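Local coordinates for outer membrane protein assembly factor BamA (Haemophilus ducreyi, PDB 4K3C) that probably takes part, as a component of the Bam complex, in assembling and inserting beta-barrel proteins into the outer membrane, at residues S170-Q182 with S190-S202. Residues are numbered along the deposited sequence; the frame is centred on the assembly and turned at random.
Sequences SGSGLSYNAGITQ and SSLGLNGSRNTDS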
ATOM      1  N   SER A 170     -12.780  17.715  -7.766  1.00 62.50           N
ATOM      2  CA  SER A 170     -12.563  18.716  -8.803  1.00 64.35           C
ATOM      3  C   SER A 170     -12.237  18.106 -10.152  1.00 64.14           C
ATOM      4  O   SER A 170     -12.861  18.429 -11.166  1.00 69.10           O
ATOM      5  CB  SER A 170     -11.433  19.655  -8.388  1.00 63.91           C
ATOM      6  OG  SER A 170     -11.877  20.516  -7.367  1.00 63.58           O
ATOM      7  N   GLY A 171     -11.223  17.256 -10.160  1.00 54.94           N
ATOM      8  CA  GLY A 171     -10.918  16.458 -11.325  1.00 54.91           C
ATOM      9  C   GLY A 171     -11.355  15.109 -10.842  1.00 62.89           C
ATOM     10  O   GLY A 171     -11.207  14.837  -9.638  1.00 77.10           O
ATOM     11  N   SER A 172     -11.888  14.308 -11.766  1.00 50.94           N
ATOM     12  CA  SER A 172     -12.605  13.045 -11.502  1.00 56.34           C
ATOM     13  C   SER A 172     -14.139  13.179 -11.468  1.00 69.83           C
ATOM     14  O   SER A 172     -14.840  12.288 -11.964  1.00 77.47           O
ATOM     15  CB  SER A 172     -12.098  12.274 -10.270  1.00 53.63           C
ATOM     16  OG  SER A 172     -10.847  11.644 -10.533  1.00 59.49           O
ATOM     17  N   GLY A 173     -14.650  14.279 -10.904  1.00 57.49           N
ATOM     18  CA  GLY A 173     -16.086  14.485 -10.779  1.00 38.20           C
ATOM     19  C   GLY A 173     -16.769  13.419  -9.920  1.00 45.99           C
ATOM     20  O   GLY A 173     -16.235  12.982  -8.893  1.00 56.90           O
ATOM     21  N   LEU A 174     -17.959  12.992 -10.333  1.00 37.12           N
ATOM     22  CA  LEU A 174     -18.698  11.959  -9.603  1.00 46.93           C
ATOM     23  C   LEU A 174     -18.153  10.552  -9.790  1.00 32.78           C
ATOM     24  O   LEU A 174     -18.071  10.057 -10.903  1.00 35.63           O
ATOM     25  CB  LEU A 174     -20.169  11.968 -10.009  1.00 56.66           C
ATOM     26  CG  LEU A 174     -20.967  10.785  -9.457  1.00 58.30           C
ATOM     27  CD1 LEU A 174     -20.977  10.782  -7.923  1.00 59.89           C
ATOM     28  CD2 LEU A 174     -22.374  10.798 -10.013  1.00 58.87           C
ATOM     29  N   SER A 175     -17.827   9.902  -8.680  1.00 34.63           N
ATOM     30  CA  SER A 175     -17.269   8.556  -8.701  1.00 37.03           C
ATOM     31  C   SER A 175     -18.115   7.646  -7.826  1.00 51.68           C
ATOM     32  O   SER A 175     -18.549   8.041  -6.737  1.00 54.47           O
ATOM     33  CB  SER A 175     -15.819   8.541  -8.188  1.00 33.37           C
ATOM     34  OG  SER A 175     -15.033   9.539  -8.812  1.00 66.38           O
ATOM     35  N   TYR A 176     -18.367   6.438  -8.321  1.00 47.14           N
ATOM     36  CA  TYR A 176     -18.854   5.346  -7.481  1.00 49.97           C
ATOM     37  C   TYR A 176     -18.210   4.046  -7.908  1.00 47.09           C
ATOM     38  O   TYR A 176     -17.722   3.921  -9.032  1.00 53.57           O
ATOM     39  CB  TYR A 176     -20.384   5.206  -7.523  1.00 45.62           C
ATOM     40  CG  TYR A 176     -20.941   5.357  -8.895  1.00 33.27           C
ATOM     41  CD1 TYR A 176     -20.995   4.280  -9.766  1.00 35.15           C
ATOM     42  CD2 TYR A 176     -21.380   6.592  -9.341  1.00 38.79           C
ATOM     43  CE1 TYR A 176     -21.493   4.429 -11.051  1.00 35.55           C
ATOM     44  CE2 TYR A 176     -21.886   6.751 -10.603  1.00 37.96           C
ATOM     45  CZ  TYR A 176     -21.932   5.669 -11.459  1.00 33.95           C
ATOM     46  OH  TYR A 176     -22.424   5.850 -12.726  1.00 41.25           O
ATOM     47  N   ASN A 177     -18.226   3.082  -6.998  1.00 36.16           N
ATOM     48  CA  ASN A 177     -17.680   1.765  -7.255  1.00 38.68           C
ATOM     49  C   ASN A 177     -18.433   0.794  -6.370  1.00 36.26           C
ATOM     50  O   ASN A 177     -18.867   1.165  -5.275  1.00 35.54           O
ATOM     51  CB  ASN A 177     -16.221   1.722  -6.856  1.00 30.01           C
ATOM     52  CG  ASN A 177     -16.042   1.790  -5.340  1.00 45.03           C
ATOM     53  OD1 ASN A 177     -16.102   2.868  -4.738  1.00 34.15           O
ATOM     54  ND2 ASN A 177     -15.853   0.629  -4.714  1.00 48.72           N
ATOM     55  N   ALA A 178     -18.584  -0.442  -6.841  1.00 37.79           N
ATOM     56  CA  ALA A 178     -19.058  -1.546  -6.003  1.00 46.05           C
ATOM     57  C   ALA A 178     -18.102  -2.694  -6.196  1.00 52.42           C
ATOM     58  O   ALA A 178     -17.220  -2.650  -7.059  1.00 57.53           O
ATOM     59  CB  ALA A 178     -20.468  -1.975  -6.363  1.00 32.32           C
ATOM     60  N   GLY A 179     -18.272  -3.720  -5.383  1.00 47.97           N
ATOM     61  CA  GLY A 179     -17.395  -4.866  -5.439  1.00 35.96           C
ATOM     62  C   GLY A 179     -17.912  -5.961  -4.545  1.00 33.83           C
ATOM     63  O   GLY A 179     -18.602  -5.728  -3.556  1.00 36.48           O
ATOM     64  N   ILE A 180     -17.580  -7.182  -4.897  1.00 32.69           N
ATOM     65  CA  ILE A 180     -18.063  -8.317  -4.146  1.00 35.45           C
ATOM     66  C   ILE A 180     -16.831  -9.185  -3.938  1.00 46.83           C
ATOM     67  O   ILE A 180     -15.945  -9.249  -4.806  1.00 31.06           O
ATOM     68  CB  ILE A 180     -19.276  -8.998  -4.883  1.00 41.08           C
ATOM     69  CG1 ILE A 180     -19.909 -10.110  -4.054  1.00 37.85           C
ATOM     70  CG2 ILE A 180     -18.899  -9.480  -6.272  1.00 31.67           C
ATOM     71  CD1 ILE A 180     -19.236 -11.443  -4.195  1.00 42.35           C
ATOM     72  N   THR A 181     -16.739  -9.790  -2.760  1.00 50.08           N
ATOM     73  CA  THR A 181     -15.511 -10.463  -2.344  1.00 46.45           C
ATOM     74  C   THR A 181     -15.805 -11.694  -1.517  1.00 40.29           C
ATOM     75  O   THR A 181     -16.611 -11.635  -0.604  1.00 39.79           O
ATOM     76  CB  THR A 181     -14.644  -9.552  -1.461  1.00 38.64           C
ATOM     77  OG1 THR A 181     -14.355  -8.338  -2.154  1.00 44.94           O
ATOM     78  CG2 THR A 181     -13.339 -10.245  -1.105  1.00 32.80           C
ATOM     79  N   GLN A 182     -15.156 -12.807  -1.837  1.00 38.24           N
ATOM     80  CA  GLN A 182     -15.221 -13.974  -0.981  1.00 49.50           C
ATOM     81  C   GLN A 182     -13.804 -14.288  -0.607  1.00 54.15           C
ATOM     82  O   GLN A 182     -12.981 -14.631  -1.451  1.00 33.72           O
ATOM     83  CB  GLN A 182     -15.878 -15.169  -1.688  1.00 60.01           C
ATOM     84  CG  GLN A 182     -15.805 -16.518  -0.937  1.00 61.90           C
ATOM     85  CD  GLN A 182     -16.767 -16.618   0.253  1.00 72.39           C
ATOM     86  OE1 GLN A 182     -17.872 -16.071   0.233  1.00 72.76           O
ATOM     87  NE2 GLN A 182     -16.342 -17.326   1.295  1.00 78.09           N
ATOM     88  N   SER A 190      -7.210 -18.057  -0.039  1.00 36.03           N
ATOM     89  CA  SER A 190      -7.066 -16.999  -1.018  1.00 41.06           C
ATOM     90  C   SER A 190      -8.276 -16.043  -1.056  1.00 39.60           C
ATOM     91  O   SER A 190      -9.129 -16.035  -0.164  1.00 36.11           O
ATOM     92  CB  SER A 190      -6.814 -17.606  -2.386  1.00 50.93           C
ATOM     93  OG  SER A 190      -7.753 -18.621  -2.672  1.00 47.12           O
ATOM     94  N   SER A 191      -8.330 -15.202  -2.078  1.00 37.75           N
ATOM     95  CA  SER A 191      -9.380 -14.209  -2.138  1.00 39.58           C
ATOM     96  C   SER A 191      -9.747 -13.906  -3.572  1.00 44.28           C
ATOM     97  O   SER A 191      -8.886 -13.625  -4.398  1.00 52.85           O
ATOM     98  CB  SER A 191      -8.961 -12.933  -1.424  1.00 50.83           C
ATOM     99  OG  SER A 191     -10.093 -12.119  -1.160  1.00 62.97           O
ATOM    100  N   LEU A 192     -11.043 -13.969  -3.850  1.00 37.43           N
ATOM    101  CA  LEU A 192     -11.574 -13.721  -5.169  1.00 38.92           C
ATOM    102  C   LEU A 192     -12.466 -12.503  -5.089  1.00 51.24           C
ATOM    103  O   LEU A 192     -13.250 -12.370  -4.155  1.00 31.31           O
ATOM    104  CB  LEU A 192     -12.361 -14.936  -5.620  1.00 31.16           C
ATOM    105  CG  LEU A 192     -13.114 -14.863  -6.933  1.00 35.35           C
ATOM    106  CD1 LEU A 192     -12.157 -14.674  -8.094  1.00 29.98           C
ATOM    107  CD2 LEU A 192     -13.916 -16.145  -7.090  1.00 43.40           C
ATOM    108  N   GLY A 193     -12.350 -11.611  -6.067  1.00 37.52           N
ATOM    109  CA  GLY A 193     -13.132 -10.401  -6.038  1.00 29.84           C
ATOM    110  C   GLY A 193     -13.587  -9.929  -7.385  1.00 42.77           C
ATOM    111  O   GLY A 193     -12.883 -10.076  -8.378  1.00 31.36           O
ATOM    112  N   LEU A 194     -14.789  -9.374  -7.394  1.00 29.58           N
ATOM    113  CA  LEU A 194     -15.337  -8.709  -8.556  1.00 38.74           C
ATOM    114  C   LEU A 194     -15.492  -7.251  -8.182  1.00 43.09           C
ATOM    115  O   LEU A 194     -16.079  -6.907  -7.148  1.00 29.81           O
ATOM    116  CB  LEU A 194     -16.712  -9.283  -8.912  1.00 38.73           C
ATOM    117  CG  LEU A 194     -17.257  -9.285 -10.346  1.00 33.42           C
ATOM    118  CD1 LEU A 194     -18.750  -9.371 -10.319  1.00 30.34           C
ATOM    119  CD2 LEU A 194     -16.791  -8.076 -11.149  1.00 29.98           C
ATOM    120  N   ASN A 195     -14.977  -6.389  -9.042  1.00 44.96           N
ATOM    121  CA  ASN A 195     -14.992  -4.973  -8.767  1.00 46.95           C
ATOM    122  C   ASN A 195     -15.281  -4.162 -10.008  1.00 40.71           C
ATOM    123  O   ASN A 195     -14.800  -4.470 -11.098  1.00 41.59           O
ATOM    124  CB  ASN A 195     -13.660  -4.542  -8.162  1.00 59.38           C
ATOM    125  CG  ASN A 195     -13.693  -4.517  -6.657  1.00 75.30           C
ATOM    126  OD1 ASN A 195     -13.247  -5.464  -6.005  1.00 75.10           O
ATOM    127  ND2 ASN A 195     -14.235  -3.431  -6.087  1.00 82.14           N
ATOM    128  N   GLY A 196     -16.077  -3.121  -9.835  1.00 33.50           N
ATOM    129  CA  GLY A 196     -16.315  -2.187 -10.911  1.00 36.62           C
ATOM    130  C   GLY A 196     -16.486  -0.789 -10.373  1.00 29.23           C
ATOM    131  O   GLY A 196     -16.948  -0.616  -9.234  1.00 29.76           O
ATOM    132  N   SER A 197     -16.128   0.201 -11.193  1.00 29.08           N
ATOM    133  CA  SER A 197     -16.162   1.597 -10.769  1.00 37.37           C
ATOM    134  C   SER A 197     -16.323   2.569 -11.945  1.00 39.42           C
ATOM    135  O   SER A 197     -16.046   2.210 -13.092  1.00 33.70           O
ATOM    136  CB  SER A 197     -14.879   1.919 -10.052  1.00 28.76           C
ATOM    137  OG  SER A 197     -13.814   1.798 -10.982  1.00 37.66           O
ATOM    138  N   ARG A 198     -16.738   3.804 -11.636  1.00 39.89           N
ATOM    139  CA  ARG A 198     -17.014   4.829 -12.637  1.00 35.42           C
ATOM    140  C   ARG A 198     -16.413   6.188 -12.282  1.00 45.16           C
ATOM    141  O   ARG A 198     -16.706   6.728 -11.221  1.00 57.03           O
ATOM    142  CB  ARG A 198     -18.527   4.983 -12.796  1.00 35.70           C
ATOM    143  CG  ARG A 198     -18.972   6.004 -13.832  1.00 46.57           C
ATOM    144  CD  ARG A 198     -19.311   7.382 -13.205  1.00 71.87           C
ATOM    145  NE  ARG A 198     -19.789   8.350 -14.203  1.00 66.92           N
ATOM    146  CZ  ARG A 198     -19.495   9.647 -14.210  1.00 60.89           C
ATOM    147  NH1 ARG A 198     -18.715  10.174 -13.271  1.00 64.50           N
ATOM    148  NH2 ARG A 198     -19.976  10.423 -15.166  1.00 56.72           N
ATOM    149  N   ASN A 199     -15.578   6.721 -13.179  1.00 50.84           N
ATOM    150  CA  ASN A 199     -15.090   8.113 -13.176  1.00 42.79           C
ATOM    151  C   ASN A 199     -15.924   8.821 -14.202  1.00 47.63           C
ATOM    152  O   ASN A 199     -16.803   8.214 -14.788  1.00 50.60           O
ATOM    153  CB  ASN A 199     -13.649   8.194 -13.708  1.00 34.64           C
ATOM    154  CG  ASN A 199     -12.631   7.884 -12.672  1.00 62.01           C
ATOM    155  OD1 ASN A 199     -12.755   8.316 -11.530  1.00 78.92           O
ATOM    156  ND2 ASN A 199     -11.602   7.128 -13.052  1.00 72.45           N
ATOM    157  N   THR A 200     -15.610  10.085 -14.472  1.00 52.79           N
ATOM    158  CA  THR A 200     -16.106  10.730 -15.685  1.00 48.81           C
ATOM    159  C   THR A 200     -15.281  10.248 -16.864  1.00 48.24           C
ATOM    160  O   THR A 200     -15.724  10.339 -18.011  1.00 67.26           O
ATOM    161  CB  THR A 200     -16.022  12.267 -15.631  1.00 55.31           C
ATOM    162  OG1 THR A 200     -14.920  12.659 -14.798  1.00 49.50           O
ATOM    163  CG2 THR A 200     -17.324  12.862 -15.095  1.00 66.28           C
ATOM    164  N   ASP A 201     -14.086   9.731 -16.577  1.00 36.16           N
ATOM    165  CA  ASP A 201     -13.142   9.340 -17.622  1.00 47.30           C
ATOM    166  C   ASP A 201     -13.234   7.864 -17.996  1.00 55.38           C
ATOM    167  O   ASP A 201     -12.996   7.495 -19.154  1.00 53.65           O
ATOM    168  CB  ASP A 201     -11.696   9.711 -17.253  1.00 51.71           C
ATOM    169  CG  ASP A 201     -11.389  11.181 -17.486  1.00 57.00           C
ATOM    170  OD1 ASP A 201     -11.500  11.646 -18.640  1.00 62.77           O
ATOM    171  OD2 ASP A 201     -11.023  11.872 -16.517  1.00 57.52           O
ATOM    172  N   SER A 202     -13.577   7.018 -17.029  1.00 59.04           N
ATOM    173  CA  SER A 202     -13.771   5.603 -17.349  1.00 62.60           C
ATOM    174  C   SER A 202     -14.778   4.833 -16.488  1.00 57.42           C
ATOM    175  O   SER A 202     -15.252   5.301 -15.457  1.00 59.42           O
ATOM    176  CB  SER A 202     -12.423   4.861 -17.367  1.00 57.32           C
ATOM    177  OG  SER A 202     -11.673   5.115 -16.195  1.00 45.41           O
TER
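The carbonyl O of S172 accepts two bonds from T200: OG1 donates at 2.9 Å from above the carbonyl plane, and the backbone N adds a weak one, joining the loop residues that flank the paired strands. R198 NH1 lies near L174 O, which meets the guanidinium at its edge. R198 CB sits over one face of the Y176 ring, 3.9 Å from its centroid, a CH-pi contact; CG leaves anti to the backbone N (chi1 -179°) and the chain bends at chi2, which carries CD past the phenol OH. From here 175-182 and 190-198 run antiparallel as a hairpin of the Omp85 beta-barrel; strands 160-169 and 202-211 extend the sheet at its two edges. Rungs join Y176 to R198, where only the bond from Y176 N is weak, A178 to G196, I180 to L194 (I180 N to L194 O 2.7 Å, in the carbonyl plane) and Q182 to L192. On the face shared with Y176, I180 CG2 touches L194 CB at 3.4 Å, and both side chains lie on the protein surface. The other face carries N177 CB against S197 CB, 3.5 Å apart; S197 OG bonds to N204. Farther along that face, N195 leans over G179.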